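Local coordinates for Glucanase/chitosanase (Paenibacillus fukuinensis, PDB 4ZZ8), which probably hydrolyses glycosidic bonds as a family 8 glucanase/chitosanase, and is represented here by its F5/8 type C domain, which binds glucosamine and so probably chitosan, at residues T17-T22 with W39-G44; Y75-S80 with K114-Y119. All blocks are in the same frame, centred on the assembly; numbering follows the deposited sequence.

Interaction 1 of 2, residues T17-T22 with W39-G44; sequences TSSIET and WASAYG. With GCS (2-amino-2-deoxy-beta-D-glucopyranose), chain C; GCS (2-amino-2-deoxy-beta-D-glucopyranose), chain B.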
loop_
_atom_site.group_PDB
_atom_site.type_symbol
_atom_site.label_atom_id
_atom_site.label_comp_id
_atom_site.label_asym_id
_atom_site.label_seq_id
_atom_site.Cartn_x
_atom_site.Cartn_y
_atom_site.Cartn_z
ATOM N N THR A 17 8.183 0.121 4.784
ATOM C CA THR A 17 7.357 1.326 5.011
ATOM C C THR A 17 8.199 2.551 5.193
ATOM O O THR A 17 9.354 2.459 5.678
ATOM C CB THR A 17 6.383 1.126 6.217
ATOM O OG1 THR A 17 7.165 0.878 7.362
ATOM C CG2 THR A 17 5.460 -0.054 5.958
ATOM N N SER A 18 7.621 3.720 4.937
ATOM C CA SER A 18 8.260 4.971 5.260
ATOM C C SER A 18 8.454 5.142 6.786
ATOM O O SER A 18 9.548 5.622 7.177
ATOM C CB SER A 18 7.501 6.139 4.740
ATOM O OG SER A 18 6.120 6.064 5.162
ATOM N N SER A 19 7.471 4.708 7.588
ATOM C CA SER A 19 7.551 4.862 9.016
ATOM C C SER A 19 6.502 3.925 9.616
ATOM O O SER A 19 5.654 3.419 8.885
ATOM C CB SER A 19 7.212 6.309 9.395
ATOM O OG SER A 19 5.889 6.703 9.046
ATOM N N ILE A 20 6.557 3.800 10.932
ATOM C CA ILE A 20 5.564 3.065 11.679
ATOM C C ILE A 20 5.191 3.829 12.938
ATOM O O ILE A 20 6.004 4.539 13.476
ATOM C CB ILE A 20 6.046 1.629 12.041
ATOM C CG1 ILE A 20 7.088 1.641 13.091
ATOM C CG2 ILE A 20 6.471 0.876 10.769
ATOM C CD1 ILE A 20 7.324 0.287 13.707
ATOM N N GLU A 21 3.961 3.720 13.364
ATOM C CA GLU A 21 3.514 4.469 14.531
ATOM C C GLU A 21 4.166 3.904 15.797
ATOM O O GLU A 21 4.628 4.717 16.658
ATOM C CB GLU A 21 1.997 4.391 14.615
ATOM C CG GLU A 21 1.345 5.066 15.785
ATOM C CD GLU A 21 -0.127 4.734 15.939
ATOM O OE1 GLU A 21 -0.549 4.493 17.103
ATOM O OE2 GLU A 21 -0.884 4.847 14.975
ATOM N N THR A 22 4.085 2.582 15.943
ATOM C CA THR A 22 4.601 1.866 17.106
ATOM C C THR A 22 4.894 0.459 16.719
ATOM O O THR A 22 4.379 -0.010 15.694
ATOM C CB THR A 22 3.579 1.819 18.297
ATOM O OG1 THR A 22 2.399 1.117 17.880
ATOM C CG2 THR A 22 3.285 3.187 18.965
ATOM N N TRP A 39 -0.971 -1.981 9.462
ATOM C CA TRP A 39 0.069 -0.973 9.389
ATOM C C TRP A 39 -0.494 0.373 9.763
ATOM O O TRP A 39 -1.586 0.726 9.339
ATOM C CB TRP A 39 0.673 -0.911 7.968
ATOM C CG TRP A 39 1.663 0.224 7.711
ATOM C CD1 TRP A 39 2.829 0.458 8.394
ATOM C CD2 TRP A 39 1.492 1.324 6.852
ATOM N NE1 TRP A 39 3.375 1.642 8.025
ATOM C CE2 TRP A 39 2.591 2.186 7.039
ATOM C CE3 TRP A 39 0.471 1.715 5.936
ATOM C CZ2 TRP A 39 2.747 3.348 6.276
ATOM C CZ3 TRP A 39 0.632 2.839 5.204
ATOM C CH2 TRP A 39 1.784 3.655 5.362
ATOM N N ALA A 40 0.349 1.140 10.439
ATOM C CA ALA A 40 0.029 2.581 10.686
ATOM C C ALA A 40 1.340 3.308 10.636
ATOM O O ALA A 40 2.345 2.879 11.239
ATOM C CB ALA A 40 -0.616 2.763 12.042
ATOM N N SER A 41 1.334 4.457 9.966
ATOM C CA SER A 41 2.552 5.286 9.816
ATOM C C SER A 41 2.739 6.211 11.009
ATOM O O SER A 41 1.882 6.301 11.905
ATOM C CB SER A 41 2.424 6.148 8.564
ATOM O OG SER A 41 1.499 7.248 8.722
ATOM N N ALA A 42 3.878 6.911 11.042
ATOM C CA ALA A 42 3.996 8.086 11.918
ATOM C C ALA A 42 2.986 9.108 11.554
ATOM O O ALA A 42 2.488 9.159 10.429
ATOM C CB ALA A 42 5.400 8.662 11.847
ATOM N N TYR A 43 2.613 9.908 12.586
ATOM C CA TYR A 43 1.695 11.012 12.367
ATOM C C TYR A 43 2.339 12.159 11.597
ATOM O O TYR A 43 3.523 12.276 11.556
ATOM C CB TYR A 43 1.215 11.523 13.685
ATOM C CG TYR A 43 0.372 10.644 14.528
ATOM C CD1 TYR A 43 -0.031 9.375 14.180
ATOM C CD2 TYR A 43 -0.129 11.167 15.717
ATOM C CE1 TYR A 43 -0.847 8.635 15.001
ATOM C CE2 TYR A 43 -0.902 10.408 16.543
ATOM C CZ TYR A 43 -1.291 9.160 16.165
ATOM O OH TYR A 43 -2.129 8.428 16.975
ATOM N N GLY A 44 1.531 12.945 10.951
ATOM C CA GLY A 44 2.001 14.213 10.469
ATOM C C GLY A 44 1.714 14.420 8.973
ATOM O O GLY A 44 1.138 13.611 8.256
HETATM C C1 GCS C . -5.134 6.962 16.962
HETATM C C2 GCS C . -4.311 5.713 16.783
HETATM C C3 GCS C . -3.977 5.598 15.288
HETATM C C4 GCS C . -5.250 5.713 14.458
HETATM C C5 GCS C . -6.070 6.949 14.797
HETATM C C6 GCS C . -7.387 7.026 14.088
HETATM N N2 GCS C . -3.111 5.729 17.569
HETATM O O3 GCS C . -3.247 4.345 15.173
HETATM O O4 GCS C . -4.906 5.642 13.080
HETATM O O5 GCS C . -6.289 6.919 16.211
HETATM O O6 GCS C . -8.259 5.996 14.465
HETATM C C1 GCS B . -7.089 9.347 21.331
HETATM C C2 GCS B . -8.081 8.861 20.341
HETATM C C3 GCS B . -7.476 7.826 19.372
HETATM C C4 GCS B . -6.082 8.180 18.923
HETATM C C5 GCS B . -5.294 8.527 20.179
HETATM C C6 GCS B . -3.810 8.697 19.970
HETATM N N2 GCS B . -9.168 8.237 21.126
HETATM O O3 GCS B . -8.271 7.735 18.198
HETATM O O4 GCS B . -5.518 6.942 18.379
HETATM O O5 GCS B . -5.870 9.725 20.716
HETATM O O6 GCS B . -3.675 9.627 18.907
HETATM O O HOH W 1 -0.706 6.093 12.596
#
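Thr17 lays its CG2 methyl over one face of the Trp39 indole, 3.7 Å from the centroid of the five-membered ring, and this CH-pi contact opens the close-packed half of the interface. In the plane of the same ring, Trp39 NE1 gives a nearly straight hydrogen bond to Ser19 O (3.0 Å, 161° at the hydrogen), so the indole is fixed both over a face and at its edge. Serine suits position 19 because its short side chain brings a hydroxyl oxygen right up to the backbone: Ser19 OG accepts Ala42 N at 2.8 Å. The one backbone-to-backbone bond across the two segments runs from Glu21 N to Ala40 O, from above the carbonyl plane, also at 2.8 Å.

The other end is open to sugar and water. Glu21 CG stands anti to the backbone N (chi1 178°), and the extended chain carries the carboxylate past the Ala40 methyl to a glucosamine residue. Glu21 OE1 receives the amino N2 of that sugar at 2.9 Å. A water bridges Glu21 OE2 and Ser41 O. Tyr43 OH takes a second bond from N2, at 2.9 Å, and also pairs with O6 of the next glucosamine; Glu68 and Arg38 add further bonds to the ligand. A carboxylate and a phenol both turned to the amino group are consistent with recognition of glucosamine through its N2, which is probably protonated and would then be drawn to the glutamate's charge.

Interaction 2 of 2, residues Y75-S80 with K114-Y119; sequences YSIQVS and KFVRVY. With SO4 (sulfate ion), chain E.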
loop_
_atom_site.group_PDB
_atom_site.type_symbol
_atom_site.label_atom_id
_atom_site.label_comp_id
_atom_site.label_asym_id
_atom_site.label_seq_id
_atom_site.Cartn_x
_atom_site.Cartn_y
_atom_site.Cartn_z
ATOM N N TYR A 75 -3.779 9.641 -2.798
ATOM C CA TYR A 75 -2.715 8.627 -2.842
ATOM C C TYR A 75 -2.576 8.103 -4.259
ATOM O O TYR A 75 -3.447 8.275 -5.103
ATOM C CB TYR A 75 -2.999 7.502 -1.898
ATOM C CG TYR A 75 -4.225 6.676 -2.224
ATOM C CD1 TYR A 75 -4.128 5.594 -3.107
ATOM C CD2 TYR A 75 -5.448 6.964 -1.666
ATOM C CE1 TYR A 75 -5.213 4.845 -3.450
ATOM C CE2 TYR A 75 -6.563 6.205 -2.006
ATOM C CZ TYR A 75 -6.464 5.141 -2.902
ATOM O OH TYR A 75 -7.606 4.360 -3.193
ATOM N N SER A 76 -1.419 7.482 -4.497
ATOM C CA SER A 76 -1.222 6.732 -5.711
ATOM C C SER A 76 -0.826 5.279 -5.427
ATOM O O SER A 76 -0.306 4.917 -4.377
ATOM C CB SER A 76 -0.142 7.368 -6.465
ATOM O OG SER A 76 1.102 7.415 -5.763
ATOM N N ILE A 77 -1.143 4.463 -6.397
ATOM C CA ILE A 77 -0.673 3.072 -6.472
ATOM C C ILE A 77 0.415 3.058 -7.513
ATOM O O ILE A 77 0.238 3.580 -8.622
ATOM C CB ILE A 77 -1.774 2.083 -6.847
ATOM C CG1 ILE A 77 -2.940 2.177 -5.864
ATOM C CG2 ILE A 77 -1.219 0.679 -6.954
ATOM C CD1 ILE A 77 -2.635 1.842 -4.412
ATOM N N GLN A 78 1.557 2.520 -7.186
ATOM C CA GLN A 78 2.714 2.571 -8.021
ATOM C C GLN A 78 3.333 1.175 -8.141
ATOM O O GLN A 78 3.282 0.400 -7.208
ATOM C CB GLN A 78 3.784 3.513 -7.493
ATOM C CG GLN A 78 3.193 4.882 -7.216
ATOM C CD GLN A 78 4.245 5.823 -6.657
ATOM O OE1 GLN A 78 5.045 5.527 -5.807
ATOM N NE2 GLN A 78 4.232 6.993 -7.191
ATOM N N VAL A 79 4.011 0.947 -9.267
ATOM C CA VAL A 79 4.735 -0.323 -9.424
ATOM C C VAL A 79 6.193 -0.077 -9.702
ATOM O O VAL A 79 6.638 0.981 -10.222
ATOM C CB VAL A 79 4.165 -1.223 -10.546
ATOM C CG1 VAL A 79 2.704 -1.486 -10.261
ATOM C CG2 VAL A 79 4.331 -0.535 -11.900
ATOM N N SER A 80 7.026 -1.049 -9.351
ATOM C CA SER A 80 8.404 -1.034 -9.758
ATOM C C SER A 80 8.762 -2.386 -10.355
ATOM O O SER A 80 8.306 -3.427 -9.901
ATOM C CB SER A 80 9.373 -0.806 -8.629
ATOM O OG SER A 80 10.718 -0.830 -9.040
ATOM N N LYS A 114 7.197 -6.107 -9.987
ATOM C CA LYS A 114 7.839 -6.879 -8.920
ATOM C C LYS A 114 7.532 -6.295 -7.559
ATOM O O LYS A 114 7.498 -7.015 -6.576
ATOM C CB LYS A 114 9.338 -6.970 -9.053
ATOM C CG LYS A 114 9.812 -8.184 -8.293
ATOM C CD LYS A 114 11.250 -8.138 -7.897
ATOM C CE LYS A 114 11.482 -8.971 -6.650
ATOM N NZ LYS A 114 12.876 -9.476 -6.651
ATOM N N PHE A 115 7.266 -4.988 -7.504
ATOM C CA PHE A 115 6.900 -4.300 -6.202
ATOM C C PHE A 115 5.658 -3.466 -6.477
ATOM O O PHE A 115 5.467 -2.952 -7.612
ATOM C CB PHE A 115 7.995 -3.356 -5.704
ATOM C CG PHE A 115 9.359 -4.031 -5.539
ATOM C CD1 PHE A 115 10.209 -4.128 -6.635
ATOM C CD2 PHE A 115 9.809 -4.456 -4.312
ATOM C CE1 PHE A 115 11.442 -4.694 -6.565
ATOM C CE2 PHE A 115 11.041 -5.063 -4.221
ATOM C CZ PHE A 115 11.887 -5.167 -5.350
ATOM N N VAL A 116 4.835 -3.257 -5.443
ATOM C CA VAL A 116 3.640 -2.422 -5.546
ATOM C C VAL A 116 3.689 -1.534 -4.293
ATOM O O VAL A 116 3.915 -2.000 -3.189
ATOM C CB VAL A 116 2.328 -3.201 -5.509
ATOM C CG1 VAL A 116 1.200 -2.209 -5.866
ATOM C CG2 VAL A 116 2.396 -4.402 -6.379
ATOM N N ARG A 117 3.471 -0.233 -4.509
ATOM C CA ARG A 117 3.551 0.764 -3.385
ATOM C C ARG A 117 2.275 1.546 -3.328
ATOM O O ARG A 117 1.760 1.968 -4.352
ATOM C CB ARG A 117 4.697 1.754 -3.678
ATOM C CG ARG A 117 5.003 2.706 -2.472
ATOM C CD ARG A 117 6.343 3.366 -2.578
ATOM N NE ARG A 117 6.406 4.483 -3.502
ATOM C CZ ARG A 117 7.250 5.506 -3.413
ATOM N NH1 ARG A 117 8.125 5.562 -2.439
ATOM N NH2 ARG A 117 7.126 6.545 -4.264
ATOM N N VAL A 118 1.757 1.780 -2.119
ATOM C CA VAL A 118 0.785 2.836 -1.855
ATOM C C VAL A 118 1.587 4.017 -1.400
ATOM O O VAL A 118 2.288 3.916 -0.391
ATOM C CB VAL A 118 -0.253 2.423 -0.795
ATOM C CG1 VAL A 118 -1.162 3.607 -0.454
ATOM C CG2 VAL A 118 -1.057 1.224 -1.249
ATOM N N TYR A 119 1.475 5.128 -2.096
ATOM C CA TYR A 119 2.146 6.396 -1.751
ATOM C C TYR A 119 1.096 7.413 -1.392
ATOM O O TYR A 119 0.369 7.868 -2.300
ATOM C CB TYR A 119 3.030 6.844 -2.946
ATOM C CG TYR A 119 3.864 8.036 -2.690
ATOM C CD1 TYR A 119 5.001 7.962 -1.930
ATOM C CD2 TYR A 119 3.508 9.274 -3.222
ATOM C CE1 TYR A 119 5.773 9.096 -1.676
ATOM C CE2 TYR A 119 4.300 10.374 -3.004
ATOM C CZ TYR A 119 5.372 10.288 -2.162
ATOM O OH TYR A 119 6.197 11.371 -1.924
HETATM S S SO4 E . 9.955 8.893 -3.215
HETATM O O1 SO4 E . 9.937 10.229 -2.578
HETATM O O2 SO4 E . 9.806 7.912 -2.081
HETATM O O3 SO4 E . 8.836 8.971 -4.198
HETATM O O4 SO4 E . 11.181 8.713 -3.913
#
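Gln78 and Arg117 lie side by side and point the same way from neighbouring antiparallel strands, their amide and guanidinium planes only 10° apart. Gln78 OE1 is gripped from the side by two nitrogens: Arg117 NE at 2.9 Å, nearly in line with the C=O bond, and Arg117 NH2 at 2.8 Å, on a lone pair. A bend at chi3 (78°) swings the guanidinium toward strand 75-80, edge-on to the amide. Glutamine suits this place because its oxygen faces the arginine while its NE2 is hydrogen-bonded to Thr92. Tyr119 CD1 lies over the rim of one guanidinium face, and the outer nitrogens hold a sulfate, probably from the crystallisation liquor: Arg117 NH1 meets its O2 at 2.9 Å, almost straight, and NH2 meets O3.

On the reverse of the sheet Ile77, Val79, Val116 and Val118 form an apolar layer. Ile77 runs alongside Val118, with Ile77 CD1 3.6 Å from Val118 CG2. It also crosses Val116, where Ile77 CG2 touches Val116 CG1 at 3.9 Å. Branched residues of this kind fit extended backbone and fill a buried layer well. Two backbone bonds join each of the pairs Ser76–Tyr119 and Gln78–Arg117. At the far end Ser80 O accepts both Lys114 N and Phe115 N, at 2.9 and 3.0 Å respectively, forming a classic beta bulge.

Strand 75-80 lies between 115-123 and 91-96 in the five-stranded sheet. Ile77, Val116 and Val118 pack against strand 57-67 of the opposing sheet, as the core of a beta sandwich, whereas Arg117 makes cation-pi contacts with Trp49 and Trp90 on the outer side and touches Tyr51 of strand 48-54.

Overall arrangement
Both contacts belong to one F5/8 type C domain, a beta sandwich of two antiparallel sheets, and they follow in series along the chain: interaction 1 closes before interaction 2 opens. Their centres lie about 17 Å apart and their nearest atoms about 6 Å, without touching. Interaction 2 joins two inner strands of the five-stranded sheet. Interaction 1 connects the loop after strand 14-17, an outermost strand of that sheet, with strand 39-40, at an edge of the other, and the residues that follow it. Strand 48-54, between 14-17 and 115-123, links the regions through Trp49. The domain thus combines a buried framework with a loop-built sugar site.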